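Side-chain contacts in pectate lyase 47 (Bacillus sp. TS-47, PDB 1VBL), which cleaves pectate, the de-esterified form of pectin, as a thermostable, calcium-binding lyase of polysaccharide lyase family 1: residues A[88-93]-A[218-223]; A[97-102]-A[173-178]; A[207-212]-A[307-312]. All coordinates share one frame; numbering follows the deposited sequence.

Contact 1 (A[88-93]-A[218-223])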
# COMPACT_ATOMS: atom_id res chain seq x y z
N PHE A 88 17.89 -7.97 23.65
CA PHE A 88 17.55 -8.69 22.44
C PHE A 88 18.76 -9.18 21.68
O PHE A 88 19.77 -8.48 21.56
CB PHE A 88 16.69 -7.82 21.51
CG PHE A 88 16.34 -8.49 20.21
CD1 PHE A 88 17.16 -8.36 19.10
CD2 PHE A 88 15.21 -9.30 20.12
CE1 PHE A 88 16.86 -9.02 17.90
CE2 PHE A 88 14.90 -9.96 18.93
CZ PHE A 88 15.73 -9.82 17.82
N ASP A 89 18.65 -10.40 21.16
CA ASP A 89 19.70 -11.02 20.36
C ASP A 89 18.98 -11.91 19.35
O ASP A 89 18.24 -12.82 19.73
CB ASP A 89 20.63 -11.85 21.23
CG ASP A 89 21.69 -12.57 20.42
OD1 ASP A 89 21.42 -13.69 19.93
OD2 ASP A 89 22.80 -12.01 20.25
N PHE A 90 19.21 -11.65 18.07
CA PHE A 90 18.56 -12.40 17.00
C PHE A 90 18.74 -13.91 17.14
O PHE A 90 17.77 -14.66 17.11
CB PHE A 90 19.08 -11.95 15.63
CG PHE A 90 18.29 -12.49 14.48
CD1 PHE A 90 18.93 -13.04 13.37
CD2 PHE A 90 16.90 -12.45 14.49
CE1 PHE A 90 18.19 -13.54 12.30
CE2 PHE A 90 16.16 -12.94 13.42
CZ PHE A 90 16.81 -13.49 12.32
N GLU A 91 19.99 -14.35 17.27
CA GLU A 91 20.27 -15.78 17.40
C GLU A 91 19.52 -16.39 18.58
O GLU A 91 18.95 -17.47 18.47
CB GLU A 91 21.77 -16.02 17.58
CG GLU A 91 22.57 -15.89 16.30
CD GLU A 91 24.06 -16.03 16.55
OE1 GLU A 91 24.47 -17.01 17.19
OE2 GLU A 91 24.82 -15.14 16.09
N ALA A 92 19.52 -15.68 19.70
CA ALA A 92 18.83 -16.15 20.90
C ALA A 92 17.33 -16.23 20.64
O ALA A 92 16.64 -17.12 21.13
CB ALA A 92 19.11 -15.23 22.07
N TYR A 93 16.82 -15.28 19.86
CA TYR A 93 15.40 -15.25 19.53
C TYR A 93 15.07 -16.45 18.66
O TYR A 93 14.04 -17.10 18.83
CB TYR A 93 15.05 -13.94 18.81
CG TYR A 93 13.57 -13.76 18.55
CD1 TYR A 93 12.96 -14.32 17.43
CD2 TYR A 93 12.78 -13.02 19.44
CE1 TYR A 93 11.60 -14.15 17.20
CE2 TYR A 93 11.42 -12.84 19.21
CZ TYR A 93 10.84 -13.41 18.09
OH TYR A 93 9.49 -13.25 17.87
N GLY A 218 16.35 -13.81 2.98
CA GLY A 218 16.63 -15.08 3.61
C GLY A 218 15.43 -15.82 4.15
O GLY A 218 14.28 -15.45 3.92
N THR A 219 15.71 -16.89 4.90
CA THR A 219 14.67 -17.72 5.48
C THR A 219 15.05 -18.14 6.89
O THR A 219 16.22 -18.42 7.18
CB THR A 219 14.45 -18.99 4.63
OG1 THR A 219 14.00 -18.62 3.32
CG2 THR A 219 13.43 -19.91 5.28
N TYR A 220 14.07 -18.15 7.78
CA TYR A 220 14.27 -18.55 9.17
C TYR A 220 13.04 -19.34 9.60
O TYR A 220 11.91 -19.01 9.22
CB TYR A 220 14.45 -17.34 10.08
CG TYR A 220 15.72 -16.56 9.81
CD1 TYR A 220 15.69 -15.39 9.05
CD2 TYR A 220 16.95 -17.02 10.27
CE1 TYR A 220 16.86 -14.70 8.77
CE2 TYR A 220 18.13 -16.34 9.99
CZ TYR A 220 18.07 -15.17 9.24
OH TYR A 220 19.24 -14.49 8.96
N PHE A 221 13.26 -20.40 10.38
CA PHE A 221 12.16 -21.24 10.83
C PHE A 221 11.50 -21.88 9.62
O PHE A 221 10.33 -22.28 9.68
CB PHE A 221 11.13 -20.42 11.61
CG PHE A 221 11.64 -19.86 12.91
CD1 PHE A 221 10.85 -18.98 13.65
CD2 PHE A 221 12.88 -20.23 13.41
CE1 PHE A 221 11.30 -18.47 14.86
CE2 PHE A 221 13.34 -19.73 14.63
CZ PHE A 221 12.54 -18.85 15.36
N GLY A 222 12.24 -21.97 8.52
CA GLY A 222 11.70 -22.56 7.31
C GLY A 222 10.65 -21.70 6.64
O GLY A 222 9.88 -22.19 5.81
N ARG A 223 10.60 -20.42 6.99
CA ARG A 223 9.65 -19.48 6.41
C ARG A 223 10.38 -18.25 5.88
O ARG A 223 11.40 -17.84 6.43
CB ARG A 223 8.61 -19.04 7.46
CG ARG A 223 7.90 -20.17 8.19
CD ARG A 223 7.25 -21.13 7.22
NE ARG A 223 6.31 -20.45 6.33
CZ ARG A 223 6.18 -20.74 5.04
NH1 ARG A 223 6.93 -21.68 4.49
NH2 ARG A 223 5.30 -20.08 4.30
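F90 and Y220 form a T-shaped (edge-to-face) aromatic pair between the first turn of helix 90-97 and a short beta hairpin. The hairpin pairs strand 219-220 with strand 223-224 through a type I' turn from Y220 to R223. The ring centroids lie 4.9 Å apart and the planes stand at 83°. Y220 CB points toward the helix, and CG lies anti to the carbonyl carbon (chi1 -66°), which offers one ring face to F90. Moving outward, Y220 CG is 4.1 Å from F90 CZ. Y220 CD1 and CE1 also have CZ of F90 as their nearest neighbour. On the other side of the ring, Y220 CE2 comes within 3.6 Å of F90 CE1. Y220 CZ makes the closest approach, 3.5 Å to F90 CE1. Y220 OH lies 3.6 Å from F90 CE1. A serine at Y220 would probably leave the edge of F90 without its facing ring and open a gap between helix and hairpin. The helix start is capped by D89, whose OD1 accepts from A92 N through its anti lone pair. Y93 OH is bonded to E112 in helix 110-126. Next to Y220, F221 CB also points toward the helix. The edge of the F221 ring meets the backbone of Y93, with F221 CZ 4.2 Å from Y93 O.

Contact 2 (A[97-102]-A[173-178])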
# COMPACT_ATOMS: atom_id res chain seq x y z
N TYR A 97 12.37 -19.32 20.00
CA TYR A 97 11.05 -19.47 19.40
C TYR A 97 10.89 -20.35 18.16
O TYR A 97 9.80 -20.39 17.58
CB TYR A 97 10.48 -18.08 19.12
CG TYR A 97 10.43 -17.23 20.37
CD1 TYR A 97 9.58 -17.57 21.43
CD2 TYR A 97 11.25 -16.11 20.52
CE1 TYR A 97 9.55 -16.81 22.60
CE2 TYR A 97 11.23 -15.35 21.69
CZ TYR A 97 10.38 -15.70 22.72
OH TYR A 97 10.34 -14.95 23.88
N ASP A 98 11.94 -21.06 17.77
CA ASP A 98 11.86 -21.94 16.61
C ASP A 98 10.65 -22.86 16.81
O ASP A 98 10.46 -23.42 17.89
CB ASP A 98 13.13 -22.80 16.52
CG ASP A 98 13.23 -23.56 15.21
OD1 ASP A 98 12.22 -24.16 14.79
OD2 ASP A 98 14.32 -23.56 14.60
N PRO A 99 9.81 -23.02 15.77
CA PRO A 99 8.62 -23.87 15.87
C PRO A 99 8.99 -25.28 16.33
O PRO A 99 8.21 -25.96 17.00
CB PRO A 99 8.07 -23.88 14.44
CG PRO A 99 8.52 -22.57 13.90
CD PRO A 99 9.93 -22.44 14.42
N ALA A 100 10.20 -25.70 15.97
CA ALA A 100 10.69 -27.03 16.31
C ALA A 100 10.90 -27.22 17.81
O ALA A 100 11.07 -28.35 18.27
CB ALA A 100 11.98 -27.31 15.56
N THR A 101 10.91 -26.14 18.58
CA THR A 101 11.10 -26.29 20.02
C THR A 101 10.10 -25.49 20.84
O THR A 101 9.78 -25.85 21.97
CB THR A 101 12.53 -25.92 20.44
OG1 THR A 101 12.70 -26.19 21.84
CG2 THR A 101 12.81 -24.44 20.18
N TRP A 102 9.60 -24.40 20.26
CA TRP A 102 8.62 -23.57 20.95
C TRP A 102 7.21 -24.01 20.56
O TRP A 102 6.25 -23.77 21.30
CB TRP A 102 8.83 -22.09 20.59
CG TRP A 102 7.89 -21.17 21.30
CD1 TRP A 102 6.64 -20.78 20.88
CD2 TRP A 102 8.10 -20.54 22.58
NE1 TRP A 102 6.07 -19.95 21.82
CE2 TRP A 102 6.93 -19.79 22.87
CE3 TRP A 102 9.15 -20.55 23.50
CZ2 TRP A 102 6.79 -19.05 24.05
CZ3 TRP A 102 9.01 -19.80 24.68
CH2 TRP A 102 7.84 -19.07 24.94
N PRO A 173 11.01 -8.23 12.76
CA PRO A 173 9.72 -8.84 12.42
C PRO A 173 9.25 -9.74 13.55
O PRO A 173 10.06 -10.36 14.25
CB PRO A 173 10.04 -9.66 11.17
CG PRO A 173 11.22 -8.97 10.58
CD PRO A 173 12.05 -8.64 11.80
N GLU A 174 7.94 -9.82 13.71
CA GLU A 174 7.33 -10.65 14.73
C GLU A 174 7.11 -12.05 14.17
O GLU A 174 6.67 -12.21 13.03
CB GLU A 174 5.99 -10.05 15.14
CG GLU A 174 5.08 -10.98 15.90
CD GLU A 174 3.65 -10.46 15.95
OE1 GLU A 174 3.43 -9.40 16.57
OE2 GLU A 174 2.76 -11.11 15.36
N TRP A 175 7.44 -13.07 14.95
CA TRP A 175 7.21 -14.44 14.51
C TRP A 175 5.88 -14.89 15.08
O TRP A 175 5.63 -14.75 16.28
CB TRP A 175 8.31 -15.39 15.01
CG TRP A 175 7.93 -16.85 14.86
CD1 TRP A 175 7.70 -17.74 15.86
CD2 TRP A 175 7.72 -17.55 13.63
NE1 TRP A 175 7.35 -18.97 15.33
CE2 TRP A 175 7.35 -18.88 13.97
CE3 TRP A 175 7.79 -17.20 12.28
CZ2 TRP A 175 7.06 -19.84 13.00
CZ3 TRP A 175 7.51 -18.16 11.31
CH2 TRP A 175 7.14 -19.47 11.68
N ASP A 176 5.01 -15.41 14.22
CA ASP A 176 3.70 -15.89 14.66
C ASP A 176 3.57 -17.34 14.22
O ASP A 176 3.31 -17.62 13.05
CB ASP A 176 2.58 -15.07 14.02
CG ASP A 176 1.21 -15.48 14.53
OD1 ASP A 176 1.10 -16.56 15.14
OD2 ASP A 176 0.24 -14.72 14.31
N PRO A 177 3.77 -18.28 15.15
CA PRO A 177 3.67 -19.71 14.82
C PRO A 177 2.28 -20.18 14.38
O PRO A 177 2.15 -21.27 13.82
CB PRO A 177 4.15 -20.39 16.10
CG PRO A 177 3.70 -19.44 17.16
CD PRO A 177 4.08 -18.10 16.58
N THR A 178 1.26 -19.38 14.64
CA THR A 178 -0.10 -19.76 14.26
C THR A 178 -0.63 -19.06 13.02
O THR A 178 -1.78 -19.27 12.62
CB THR A 178 -1.09 -19.53 15.42
OG1 THR A 178 -1.09 -18.14 15.78
CG2 THR A 178 -0.71 -20.36 16.62
O HOH W 1 7.29 -21.15 17.10
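The backbones of Y97 and W175 are 8.0 Å apart between their CA atoms, and they close to 6.6 Å between P99 CA and P177 CA. W175 CB points toward 97-102, and the indole meets the turn between helices 90-97 and 99-102. W175 CG lies anti to the backbone N (chi1 166°). The pyrrolidine ring of P99 meets the indole obliquely. P99 CG is only 3.2 Å from W175 CZ2, a tight fit. Y97 CB lies more loosely by the pyrrole end of the indole. The polar link is made by water. The water accepts from W175 NE1 at 2.8 Å, in the plane of the indole, and donates to Y97 O at 2.7 Å. A buried indole N-H and a backbone carbonyl are thus satisfied together. P177 N lies 3.6 Å above one indole face, offset toward its rim. Within 97-102, the edge of the Y97 ring rests on the face of W102, with Y97 OH bonded to the E108 carbonyl. D98 is the N-cap of helix 99-102, its OD1 accepting from A100 N. The contact joins the helix corner to the small antiparallel pair of strands 174-176 and 184-186, away from the calcium site. W175 lies among Y93 of helix 90-97, P99 of helix 99-102, W185 of the partner strand and F221, whose ring pairs edge-to-face with the indole.

Contact 3 (A[207-212]-A[307-312])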
# COMPACT_ATOMS: atom_id res chain seq x y z
N PHE A 207 6.12 2.36 -6.14
CA PHE A 207 6.35 1.57 -4.94
C PHE A 207 7.09 0.31 -5.35
O PHE A 207 6.65 -0.41 -6.24
CB PHE A 207 5.01 1.20 -4.30
CG PHE A 207 4.22 2.39 -3.82
CD1 PHE A 207 4.35 2.85 -2.52
CD2 PHE A 207 3.34 3.04 -4.69
CE1 PHE A 207 3.63 3.96 -2.08
CE2 PHE A 207 2.62 4.15 -4.26
CZ PHE A 207 2.75 4.61 -2.96
N THR A 208 8.22 0.05 -4.69
CA THR A 208 9.02 -1.13 -5.01
C THR A 208 9.87 -1.54 -3.82
O THR A 208 10.21 -0.71 -2.98
CB THR A 208 9.99 -0.85 -6.19
OG1 THR A 208 10.78 -2.02 -6.45
CG2 THR A 208 10.93 0.31 -5.85
N ASP A 209 10.20 -2.83 -3.72
CA ASP A 209 11.06 -3.27 -2.63
C ASP A 209 12.49 -2.88 -3.02
O ASP A 209 13.42 -2.98 -2.21
CB ASP A 209 10.93 -4.78 -2.39
CG ASP A 209 9.65 -5.14 -1.65
OD1 ASP A 209 8.91 -4.20 -1.27
OD2 ASP A 209 9.38 -6.34 -1.45
N GLY A 210 12.65 -2.43 -4.26
CA GLY A 210 13.94 -1.99 -4.77
C GLY A 210 15.15 -2.88 -4.55
O GLY A 210 15.16 -4.04 -4.95
N ASP A 211 16.18 -2.31 -3.93
CA ASP A 211 17.42 -3.04 -3.66
C ASP A 211 17.31 -4.12 -2.59
O ASP A 211 18.30 -4.80 -2.30
CB ASP A 211 18.55 -2.07 -3.27
CG ASP A 211 18.92 -1.13 -4.40
OD1 ASP A 211 18.84 -1.54 -5.57
OD2 ASP A 211 19.31 0.03 -4.12
N HIS A 212 16.13 -4.29 -2.01
CA HIS A 212 15.95 -5.30 -0.98
C HIS A 212 14.76 -6.21 -1.21
O HIS A 212 13.83 -6.25 -0.39
CB HIS A 212 15.84 -4.63 0.39
CG HIS A 212 17.00 -3.76 0.72
ND1 HIS A 212 18.28 -4.25 0.86
CD2 HIS A 212 17.10 -2.42 0.87
CE1 HIS A 212 19.12 -3.25 1.08
NE2 HIS A 212 18.42 -2.13 1.09
N ALA A 307 9.49 -13.63 -12.35
CA ALA A 307 9.66 -12.62 -11.31
C ALA A 307 10.02 -13.24 -9.96
O ALA A 307 9.61 -14.36 -9.64
CB ALA A 307 8.37 -11.80 -11.18
N ASP A 308 10.78 -12.49 -9.18
CA ASP A 308 11.20 -12.92 -7.85
C ASP A 308 9.97 -13.11 -6.97
O ASP A 308 9.95 -13.95 -6.07
CB ASP A 308 12.11 -11.87 -7.22
CG ASP A 308 13.45 -11.76 -7.92
OD1 ASP A 308 14.14 -10.73 -7.71
OD2 ASP A 308 13.82 -12.69 -8.67
N TYR A 309 8.93 -12.32 -7.24
CA TYR A 309 7.69 -12.38 -6.49
C TYR A 309 6.66 -13.23 -7.20
O TYR A 309 6.27 -12.93 -8.33
CB TYR A 309 7.15 -10.96 -6.29
CG TYR A 309 8.02 -10.12 -5.37
CD1 TYR A 309 7.77 -10.07 -4.00
CD2 TYR A 309 9.12 -9.43 -5.87
CE1 TYR A 309 8.61 -9.35 -3.14
CE2 TYR A 309 9.96 -8.71 -5.03
CZ TYR A 309 9.70 -8.68 -3.67
OH TYR A 309 10.54 -7.97 -2.84
N ASP A 310 6.22 -14.30 -6.55
CA ASP A 310 5.22 -15.17 -7.14
C ASP A 310 3.90 -14.41 -7.16
O ASP A 310 3.78 -13.36 -6.52
CB ASP A 310 5.06 -16.44 -6.31
CG ASP A 310 6.31 -17.31 -6.34
OD1 ASP A 310 6.76 -17.67 -7.44
OD2 ASP A 310 6.85 -17.62 -5.25
N PHE A 311 2.93 -14.92 -7.90
CA PHE A 311 1.62 -14.28 -7.96
C PHE A 311 0.64 -15.20 -7.26
O PHE A 311 0.61 -16.40 -7.51
CB PHE A 311 1.18 -14.07 -9.41
CG PHE A 311 -0.27 -13.66 -9.54
CD1 PHE A 311 -1.24 -14.61 -9.86
CD2 PHE A 311 -0.66 -12.35 -9.31
CE1 PHE A 311 -2.59 -14.25 -9.95
CE2 PHE A 311 -2.01 -11.98 -9.39
CZ PHE A 311 -2.97 -12.93 -9.72
N GLN A 312 -0.17 -14.63 -6.37
CA GLN A 312 -1.16 -15.42 -5.64
C GLN A 312 -2.56 -15.05 -6.11
O GLN A 312 -3.33 -15.91 -6.53
CB GLN A 312 -1.04 -15.17 -4.13
CG GLN A 312 -1.92 -16.09 -3.30
CD GLN A 312 -1.90 -15.75 -1.82
OE1 GLN A 312 -0.84 -15.55 -1.23
NE2 GLN A 312 -3.08 -15.70 -1.21
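The carboxylate of D209 and the ring of Y309 are turned 69° against each other. The carboxylate approaches the phenol end of the ring obliquely, with D209 OD2 3.2 Å from Y309 CZ and 3.5 Å from Y309 CE1. R215 adds a cation-pi contact to the same ring, and N250 and T283 also touch this tyrosine. Both CB atoms point toward the other segment. Y309 CG lies anti to its carbonyl carbon (chi1 -68°), and the ring reaches across from the loop between strands 293-303 and 315-318. D209 follows strand 200-208 of the parallel beta-helix, the fold of this lyase family. There F207 lies nearly parallel to the rings of F165 and F248 from the neighbouring strands. D209 opens a type II' turn that runs to H212, with G210 at positive phi. The H212 N to D209 O bond closes that turn, and an ST turn overlaps its start, with G210 N donating to T208 OG1 at 2.9 Å. Across the contact, Y309 OH donates to D209 OD2. The modelled distance of 2.4 Å is very short, so its exact value is doubtful. The same phenol oxygen is hydrogen-bonded with D214 N. D209 OD1 is hydrogen-bonded with H251 ND1. The two carboxylate oxygens thus have different partners, which probably fixes the rotation of the group and links H251 and D214 through the buried D209 and Y309.

Overall arrangement
Contacts 1 and 2 form one cluster, with centres 9 Å apart. They touch directly: F221 of 218-223 packs on D98 and P99 of contact 2. Helices 90-97 and 99-102 follow each other in the chain, and contact 2 is nested inside the loop closed by contact 1. Together they join these peripheral helices to the two small strand pairs. Contact 3 is about 22 Å from contact 1 and 25 Å from contact 2, between centres. It lies on the beta-helix, closer to the centre of the molecule, with the side chain of D209 about 12 Å from the bound calcium ion. Contacts 1 and 3 interleave along the chain, while contact 2 closes before contact 3 opens.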